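Local atomic coordinates of coronin (Toxoplasma gondii, PDB entry 4OZU), a protein that probably binds actin filaments, relocalizes to the posterior pole of invasive parasites and contributes to invasion and egress, and is represented here by its WD40 domain. Residues K13-E18 / M281-G286; E277-L282 / I320-V325; D306-S311 / K337-N342. All blocks are in the same frame, centred on the assembly; numbering follows the deposited sequence.

In the fold
All three contacts join the same two neighbouring blades of a seven-bladed WD40 propeller: the antiparallel sheet built from strands 271-275 to 301-309, and the closing sheet, in which the N-terminal strand 16-25 pairs with strand 343-350. Contacts 1 and 2 overlap at M281 and L282 on strand 281-286, with centres about 11 Å apart. Contact 3 lies about 13 Å from contact 1, and the two touch through L15 with D306 and A17 with Y308; contacts 2 and 3 are about 20 Å apart between centres. Along the chain, contact 1 closes before contact 3 opens, whereas contacts 2 and 3 interleave. Together they seam the penultimate blade to the ring-closing one.

Contact 1. Residues K13-E18 / M281-G286; sequences KNLYAE and MLYVCG
L15 and M281 meet tip to tip, and this apolar touch is the heart of a small interface in which a single methyl group does nearly all the work for its segment. CD2 of L15 lies 3.5 Å from CE of M281 and 4.0 Å from its SD, so the leucine branch rests against the whole thioether end. The methionine presents that end by folding: bends at chi2 (-48°) and chi3 (-55°) curl the chain back on itself. L15 in turn carries its isobutyl group on a chi1 of -169°, with CG anti to the backbone N, which directs the methyl inward. F349, V351 and V305 also pack around the leucine.

The second kind of contact is between the same methyl and an aromatic hydroxyl. Y283 crosses L15 at about a right angle, and its OH comes to 3.9 Å from L15 CD2, a van der Waals approach. The Y283 ring also meets those of F319, F349 and Y294.

Polar bonding comes from outside the pair: the hydroxyl of Y294 hydrogen-bonds to L15 O, tying the N-terminal segment to the strand beside 281-286. All three touching residues are buried. The arrangement is apolar packing between adjacent blades of a β-propeller, beside the 'velcro' closure of WD40 rings, in which strand 16-25 pairs with strand 343-350 to complete the last blade.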
loop_
_atom_site.group_PDB
_atom_site.type_symbol
_atom_site.label_atom_id
_atom_site.label_comp_id
_atom_site.label_asym_id
_atom_site.label_seq_id
_atom_site.Cartn_x
_atom_site.Cartn_y
_atom_site.Cartn_z
ATOM N N LYS A 13 19.188 -12.677 3.456
ATOM C CA LYS A 13 20.307 -11.851 3.883
ATOM C C LYS A 13 20.798 -10.951 2.760
ATOM O O LYS A 13 21.466 -9.949 3.005
ATOM C CB LYS A 13 21.458 -12.729 4.374
ATOM C CG LYS A 13 21.250 -13.317 5.760
ATOM C CD LYS A 13 22.481 -14.092 6.200
ATOM C CE LYS A 13 22.441 -14.428 7.678
ATOM N NZ LYS A 13 23.694 -15.103 8.116
ATOM N N ASN A 14 20.463 -11.324 1.529
ATOM C CA ASN A 14 20.932 -10.622 0.344
ATOM C C ASN A 14 19.772 -10.322 -0.581
ATOM O O ASN A 14 19.013 -11.214 -0.948
ATOM C CB ASN A 14 21.979 -11.453 -0.398
ATOM C CG ASN A 14 23.101 -11.913 0.505
ATOM O OD1 ASN A 14 23.197 -13.092 0.846
ATOM N ND2 ASN A 14 23.963 -10.982 0.893
ATOM N N LEU A 15 19.641 -9.057 -0.952
ATOM C CA LEU A 15 18.598 -8.624 -1.864
ATOM C C LEU A 15 19.069 -7.344 -2.510
ATOM O O LEU A 15 19.309 -6.362 -1.817
ATOM C CB LEU A 15 17.281 -8.407 -1.125
ATOM C CG LEU A 15 16.044 -8.194 -1.988
ATOM C CD1 LEU A 15 15.609 -9.499 -2.618
ATOM C CD2 LEU A 15 14.912 -7.593 -1.159
ATOM N N TYR A 16 19.232 -7.351 -3.829
ATOM C CA TYR A 16 19.742 -6.168 -4.502
ATOM C C TYR A 16 18.683 -5.532 -5.386
ATOM O O TYR A 16 17.816 -6.205 -5.948
ATOM C CB TYR A 16 21.006 -6.502 -5.309
ATOM C CG TYR A 16 20.820 -7.368 -6.531
ATOM C CD1 TYR A 16 20.950 -8.750 -6.453
ATOM C CD2 TYR A 16 20.571 -6.804 -7.774
ATOM C CE1 TYR A 16 20.814 -9.547 -7.579
ATOM C CE2 TYR A 16 20.428 -7.592 -8.904
ATOM C CZ TYR A 16 20.553 -8.963 -8.801
ATOM O OH TYR A 16 20.415 -9.758 -9.917
ATOM N N ALA A 17 18.747 -4.211 -5.458
ATOM C CA ALA A 17 17.831 -3.434 -6.270
ATOM C C ALA A 17 18.414 -3.256 -7.666
ATOM O O ALA A 17 19.570 -2.862 -7.807
ATOM C CB ALA A 17 17.569 -2.084 -5.624
ATOM N N GLU A 18 17.619 -3.558 -8.687
ATOM C CA GLU A 18 18.046 -3.361 -10.075
ATOM C C GLU A 18 17.009 -2.534 -10.829
ATOM O O GLU A 18 15.882 -2.977 -11.050
ATOM C CB GLU A 18 18.264 -4.704 -10.769
ATOM C CG GLU A 18 18.719 -4.566 -12.212
ATOM C CD GLU A 18 19.190 -5.877 -12.809
ATOM O OE1 GLU A 18 18.420 -6.859 -12.782
ATOM O OE2 GLU A 18 20.335 -5.923 -13.303
ATOM N N MET A 281 9.996 -8.991 3.859
ATOM C CA MET A 281 10.705 -7.796 3.415
ATOM C C MET A 281 9.887 -6.565 3.765
ATOM O O MET A 281 8.660 -6.529 3.584
ATOM C CB MET A 281 10.986 -7.815 1.911
ATOM C CG MET A 281 11.997 -8.846 1.443
ATOM S SD MET A 281 13.540 -8.914 2.376
ATOM C CE MET A 281 14.112 -7.221 2.277
ATOM N N LEU A 282 10.583 -5.555 4.273
ATOM C CA LEU A 282 9.949 -4.323 4.721
ATOM C C LEU A 282 10.696 -3.145 4.122
ATOM O O LEU A 282 11.853 -2.896 4.469
ATOM C CB LEU A 282 9.943 -4.257 6.251
ATOM C CG LEU A 282 9.181 -3.131 6.950
ATOM C CD1 LEU A 282 7.724 -3.068 6.513
ATOM C CD2 LEU A 282 9.266 -3.303 8.450
ATOM N N TYR A 283 10.044 -2.446 3.198
ATOM C CA TYR A 283 10.663 -1.317 2.508
ATOM C C TYR A 283 10.190 -0.010 3.142
ATOM O O TYR A 283 9.021 0.111 3.493
ATOM C CB TYR A 283 10.315 -1.337 1.017
ATOM C CG TYR A 283 10.595 -2.653 0.317
ATOM C CD1 TYR A 283 9.675 -3.685 0.364
ATOM C CD2 TYR A 283 11.771 -2.859 -0.390
ATOM C CE1 TYR A 283 9.910 -4.885 -0.267
ATOM C CE2 TYR A 283 12.022 -4.066 -1.031
ATOM C CZ TYR A 283 11.087 -5.073 -0.963
ATOM O OH TYR A 283 11.315 -6.276 -1.586
ATOM N N VAL A 284 11.097 0.951 3.309
ATOM C CA VAL A 284 10.721 2.277 3.794
ATOM C C VAL A 284 11.142 3.299 2.755
ATOM O O VAL A 284 12.325 3.444 2.448
ATOM C CB VAL A 284 11.333 2.593 5.184
ATOM C CG1 VAL A 284 10.716 1.680 6.236
ATOM C CG2 VAL A 284 12.848 2.441 5.185
ATOM N N CYS A 285 10.147 4.007 2.229
ATOM C CA CYS A 285 10.318 4.895 1.091
ATOM C C CYS A 285 9.817 6.295 1.411
ATOM O O CYS A 285 8.681 6.465 1.852
ATOM C CB CYS A 285 9.564 4.338 -0.117
ATOM S SG CYS A 285 9.824 2.568 -0.384
ATOM N N GLY A 286 10.667 7.292 1.189
ATOM C CA GLY A 286 10.274 8.678 1.359
ATOM C C GLY A 286 10.128 9.396 0.034
ATOM O O GLY A 286 11.048 9.397 -0.783
#

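Contact 2. Residues E277-L282 / I320-V325; sequences ETTGML and IPKLAV
T278 and T279 meet the end of the K322 side chain, T278 at its last methylene and T279 at its ammonium, beside an ST turn in the hairpin connection between the first two strands of a WD40 propeller blade. The segment begins with E277, which makes no direct contact with K322 but fixes its neighbour: T278 OG1 donates to E277 OE2 at 2.8 Å, on the anti side of the carboxylate and 17° out of its plane. E277 OE1 is held by a salt bridge to R389 and by the backbone N of L227. T278 then offers CB to K322 CE, 4.1 Å away. At T279 the hydroxyl and methyl part company. OG1 accepts from M281 N at 3.3 Å, closing the ST turn, and is also hydrogen-bonded to D276 OD2, while CG2 faces the lysine. M281 then starts the strand.

K322 belongs to a 3-10 turn in the next blade. Its chain bends at chi2 and chi3, both 65°, to bring the ammonium to D276, in a salt bridge, and to the carbonyl of I332. Beside these polar partners, K322 NZ sits 3.6 Å from the methyl CG2 of T279.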
loop_
_atom_site.group_PDB
_atom_site.type_symbol
_atom_site.label_atom_id
_atom_site.label_comp_id
_atom_site.label_asym_id
_atom_site.label_seq_id
_atom_site.Cartn_x
_atom_site.Cartn_y
_atom_site.Cartn_z
ATOM N N GLU A 277 4.246 -9.427 3.106
ATOM C CA GLU A 277 3.803 -10.315 4.174
ATOM C C GLU A 277 4.275 -11.748 3.950
ATOM O O GLU A 277 4.255 -12.565 4.869
ATOM C CB GLU A 277 2.276 -10.289 4.283
ATOM C CG GLU A 277 1.553 -11.028 3.154
ATOM C CD GLU A 277 1.362 -12.509 3.447
ATOM O OE1 GLU A 277 0.881 -12.844 4.553
ATOM O OE2 GLU A 277 1.694 -13.339 2.570
ATOM N N THR A 278 4.682 -12.044 2.721
ATOM C CA THR A 278 5.016 -13.407 2.328
ATOM C C THR A 278 6.475 -13.763 2.626
ATOM O O THR A 278 6.768 -14.903 2.989
ATOM C CB THR A 278 4.731 -13.628 0.825
ATOM O OG1 THR A 278 3.471 -13.026 0.482
ATOM C CG2 THR A 278 4.690 -15.116 0.500
ATOM N N THR A 279 7.379 -12.793 2.485
ATOM C CA THR A 279 8.800 -13.008 2.770
ATOM C C THR A 279 9.286 -12.267 4.011
ATOM O O THR A 279 10.334 -12.607 4.567
ATOM C CB THR A 279 9.702 -12.565 1.600
ATOM O OG1 THR A 279 9.610 -11.146 1.437
ATOM C CG2 THR A 279 9.317 -13.268 0.300
ATOM N N GLY A 280 8.542 -11.253 4.435
ATOM C CA GLY A 280 8.962 -10.421 5.546
ATOM C C GLY A 280 9.797 -9.211 5.154
ATOM O O GLY A 280 10.254 -8.467 6.021
ATOM N N MET A 281 9.996 -8.991 3.859
ATOM C CA MET A 281 10.705 -7.796 3.415
ATOM C C MET A 281 9.887 -6.565 3.765
ATOM O O MET A 281 8.660 -6.529 3.584
ATOM C CB MET A 281 10.986 -7.815 1.911
ATOM C CG MET A 281 11.997 -8.846 1.443
ATOM S SD MET A 281 13.540 -8.914 2.376
ATOM C CE MET A 281 14.112 -7.221 2.277
ATOM N N LEU A 282 10.583 -5.555 4.273
ATOM C CA LEU A 282 9.949 -4.323 4.721
ATOM C C LEU A 282 10.696 -3.145 4.122
ATOM O O LEU A 282 11.853 -2.896 4.469
ATOM C CB LEU A 282 9.943 -4.257 6.251
ATOM C CG LEU A 282 9.181 -3.131 6.950
ATOM C CD1 LEU A 282 7.724 -3.068 6.513
ATOM C CD2 LEU A 282 9.266 -3.303 8.450
ATOM N N ILE A 320 4.274 -3.661 -6.748
ATOM C CA ILE A 320 3.341 -4.543 -7.437
ATOM C C ILE A 320 2.962 -5.696 -6.524
ATOM O O ILE A 320 3.654 -5.966 -5.539
ATOM C CB ILE A 320 3.931 -5.101 -8.762
ATOM C CG1 ILE A 320 5.098 -6.057 -8.488
ATOM C CG2 ILE A 320 4.348 -3.951 -9.671
ATOM C CD1 ILE A 320 5.658 -6.723 -9.752
ATOM N N PRO A 321 1.862 -6.387 -6.843
ATOM C CA PRO A 321 1.495 -7.529 -6.003
ATOM C C PRO A 321 2.457 -8.691 -6.182
ATOM O O PRO A 321 3.102 -8.799 -7.223
ATOM C CB PRO A 321 0.095 -7.909 -6.501
ATOM C CG PRO A 321 -0.378 -6.737 -7.288
ATOM C CD PRO A 321 0.842 -6.109 -7.865
ATOM N N LYS A 322 2.530 -9.554 -5.180
ATOM C CA LYS A 322 3.398 -10.730 -5.237
ATOM C C LYS A 322 3.088 -11.597 -6.450
ATOM O O LYS A 322 3.994 -12.131 -7.074
ATOM C CB LYS A 322 3.254 -11.557 -3.960
ATOM C CG LYS A 322 4.083 -12.828 -3.931
ATOM C CD LYS A 322 5.583 -12.552 -3.946
ATOM C CE LYS A 322 6.025 -11.842 -2.681
ATOM N NZ LYS A 322 7.499 -11.865 -2.499
ATOM N N LEU A 323 1.812 -11.737 -6.786
ATOM C CA LEU A 323 1.413 -12.602 -7.896
ATOM C C LEU A 323 1.997 -12.147 -9.222
ATOM O O LEU A 323 2.061 -12.928 -10.173
ATOM C CB LEU A 323 -0.108 -12.665 -8.016
ATOM C CG LEU A 323 -0.851 -13.490 -6.965
ATOM C CD1 LEU A 323 -2.347 -13.302 -7.136
ATOM C CD2 LEU A 323 -0.485 -14.959 -7.042
ATOM N N ALA A 324 2.424 -10.890 -9.286
ATOM C CA ALA A 324 2.917 -10.312 -10.530
ATOM C C ALA A 324 4.439 -10.417 -10.715
ATOM O O ALA A 324 4.944 -10.106 -11.792
ATOM C CB ALA A 324 2.495 -8.851 -10.613
ATOM N N VAL A 325 5.179 -10.842 -9.694
ATOM C CA VAL A 325 6.640 -10.822 -9.806
ATOM C C VAL A 325 7.147 -11.894 -10.773
ATOM O O VAL A 325 6.473 -12.888 -11.041
ATOM C CB VAL A 325 7.355 -11.008 -8.437
ATOM C CG1 VAL A 325 6.892 -9.944 -7.438
ATOM C CG2 VAL A 325 7.167 -12.418 -7.885
#

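Contact 3. Residues D306-S311 / K337-N342; sequences DAYRSS and KQENGN
K337 NZ is gripped by oxygens from both segments: E339 OE2 at 2.7 Å, Y308 OH at 3.0 Å and S310 OG at 3.2 Å from the nitrogen, with the carbonyl of V312 as a fourth partner. The bond to E339 is a salt bridge within one strand, and it uses the anti lone pair of the carboxylate oxygen, the one turned away from its sister atom. The bonds to Y308 OH and S310 OG cross between the blades, the ammonium donating to each hydroxyl. With four oxygens and three hydrogens, the ammonium probably shares at least one, and the neighbouring carboxylate should favour its charged form in this buried position.

The lysine reaches them by extension. Its CG stands anti to the backbone N (chi1 176°) and the rest of the chain runs on almost straight, crossing Y308 at about a right angle. On the way its CD comes to 3.5 Å from Y308 OH and 4.0 Å from Y308 CE2, an oblique approach to the ring, so methylene packing accompanies the polar bond. S310 OG is held chiefly by the carbonyl O of S290, which ties the serine back to its own blade. E339 OE2 stays 4.3 Å from Y308 OH, too far for a bond, so within this group the lysine nitrogen is what links carboxylate and phenol.

Y308 sits on strand 301-309, outermost in its blade, which bonds through its backbone to strand 291-298. Across the seam K337 lies on strand 331-339 of the closing blade, paired with strand 343-350, whose I347 also packs against the tyrosine.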
loop_
_atom_site.group_PDB
_atom_site.type_symbol
_atom_site.label_atom_id
_atom_site.label_comp_id
_atom_site.label_asym_id
_atom_site.label_seq_id
_atom_site.Cartn_x
_atom_site.Cartn_y
_atom_site.Cartn_z
ATOM N N ASP A 306 19.551 -4.165 2.677
ATOM C CA ASP A 306 20.242 -3.320 1.713
ATOM C C ASP A 306 19.401 -2.099 1.369
ATOM O O ASP A 306 18.432 -1.785 2.064
ATOM C CB ASP A 306 20.570 -4.120 0.445
ATOM C CG ASP A 306 21.922 -3.757 -0.150
ATOM O OD1 ASP A 306 22.244 -2.555 -0.229
ATOM O OD2 ASP A 306 22.666 -4.680 -0.539
ATOM N N ALA A 307 19.778 -1.410 0.301
ATOM C CA ALA A 307 19.049 -0.225 -0.125
ATOM C C ALA A 307 19.121 0.001 -1.629
ATOM O O ALA A 307 20.091 -0.380 -2.284
ATOM C CB ALA A 307 19.579 0.991 0.605
ATOM N N TYR A 308 18.066 0.609 -2.162
ATOM C CA TYR A 308 18.075 1.154 -3.512
ATOM C C TYR A 308 18.642 2.564 -3.457
ATOM O O TYR A 308 18.234 3.364 -2.616
ATOM C CB TYR A 308 16.666 1.162 -4.107
ATOM C CG TYR A 308 16.500 2.085 -5.295
ATOM C CD1 TYR A 308 17.154 1.832 -6.489
ATOM C CD2 TYR A 308 15.682 3.208 -5.223
ATOM C CE1 TYR A 308 17.007 2.671 -7.580
ATOM C CE2 TYR A 308 15.526 4.053 -6.309
ATOM C CZ TYR A 308 16.193 3.779 -7.488
ATOM O OH TYR A 308 16.047 4.610 -8.577
ATOM N N ARG A 309 19.580 2.869 -4.348
ATOM C CA ARG A 309 20.199 4.193 -4.378
ATOM C C ARG A 309 20.231 4.766 -5.787
ATOM O O ARG A 309 20.564 4.071 -6.742
ATOM C CB ARG A 309 21.617 4.131 -3.808
ATOM C CG ARG A 309 21.669 3.755 -2.340
ATOM C CD ARG A 309 23.047 3.992 -1.750
ATOM N NE ARG A 309 23.050 3.817 -0.299
ATOM C CZ ARG A 309 23.203 2.650 0.321
ATOM N NH1 ARG A 309 23.371 1.530 -0.371
ATOM N NH2 ARG A 309 23.189 2.603 1.646
ATOM N N SER A 310 19.878 6.041 -5.908
ATOM C CA SER A 310 19.943 6.736 -7.185
ATOM C C SER A 310 20.253 8.212 -6.970
ATOM O O SER A 310 20.482 8.646 -5.842
ATOM C CB SER A 310 18.630 6.576 -7.953
ATOM O OG SER A 310 17.605 7.367 -7.383
ATOM N N SER A 311 20.272 8.972 -8.063
ATOM C CA SER A 311 20.464 10.416 -7.993
ATOM C C SER A 311 19.216 11.158 -8.473
ATOM O O SER A 311 19.286 12.332 -8.836
ATOM C CB SER A 311 21.677 10.834 -8.826
ATOM O OG SER A 311 21.417 10.692 -10.209
ATOM N N LYS A 337 8.664 3.525 -9.624
ATOM C CA LYS A 337 9.129 4.809 -9.114
ATOM C C LYS A 337 8.853 5.926 -10.117
ATOM O O LYS A 337 9.413 5.910 -11.196
ATOM C CB LYS A 337 10.634 4.721 -8.827
ATOM C CG LYS A 337 11.286 6.015 -8.371
ATOM C CD LYS A 337 12.799 5.924 -8.500
ATOM C CE LYS A 337 13.464 7.270 -8.263
ATOM N NZ LYS A 337 14.791 7.338 -8.932
ATOM N N GLN A 338 8.004 6.894 -9.778
ATOM C CA GLN A 338 7.827 8.055 -10.655
ATOM C C GLN A 338 9.036 8.970 -10.549
ATOM O O GLN A 338 9.424 9.385 -9.451
ATOM C CB GLN A 338 6.560 8.842 -10.312
ATOM C CG GLN A 338 6.356 10.101 -11.153
ATOM C CD GLN A 338 5.026 10.778 -10.862
ATOM O OE1 GLN A 338 4.073 10.131 -10.411
ATOM N NE2 GLN A 338 4.955 12.085 -11.107
ATOM N N GLU A 339 9.626 9.271 -11.700
ATOM C CA GLU A 339 10.714 10.228 -11.797
ATOM C C GLU A 339 10.211 11.451 -12.549
ATOM O O GLU A 339 9.718 11.338 -13.669
ATOM C CB GLU A 339 11.921 9.602 -12.495
ATOM C CG GLU A 339 12.495 8.426 -11.728
ATOM C CD GLU A 339 13.767 7.879 -12.343
ATOM O OE1 GLU A 339 13.942 8.015 -13.571
ATOM O OE2 GLU A 339 14.591 7.311 -11.594
ATOM N N ASN A 340 10.329 12.614 -11.912
ATOM C CA ASN A 340 9.775 13.861 -12.426
ATOM C C ASN A 340 8.293 13.700 -12.755
ATOM O O ASN A 340 7.548 13.146 -11.948
ATOM C CB ASN A 340 10.581 14.322 -13.635
ATOM C CG ASN A 340 12.055 14.433 -13.323
ATOM O OD1 ASN A 340 12.458 15.236 -12.479
ATOM N ND2 ASN A 340 12.868 13.616 -13.981
ATOM N N GLY A 341 7.864 14.168 -13.924
ATOM C CA GLY A 341 6.464 14.080 -14.305
ATOM C C GLY A 341 6.215 13.268 -15.566
ATOM O O GLY A 341 5.109 13.309 -16.109
ATOM N N ASN A 342 7.224 12.531 -16.030
ATOM C CA ASN A 342 7.136 11.879 -17.335
ATOM C C ASN A 342 7.620 10.429 -17.404
ATOM O O ASN A 342 7.473 9.789 -18.441
ATOM C CB ASN A 342 7.909 12.708 -18.366
ATOM C CG ASN A 342 9.395 12.811 -18.054
ATOM O OD1 ASN A 342 9.844 12.465 -16.960
ATOM N ND2 ASN A 342 10.163 13.307 -19.018
#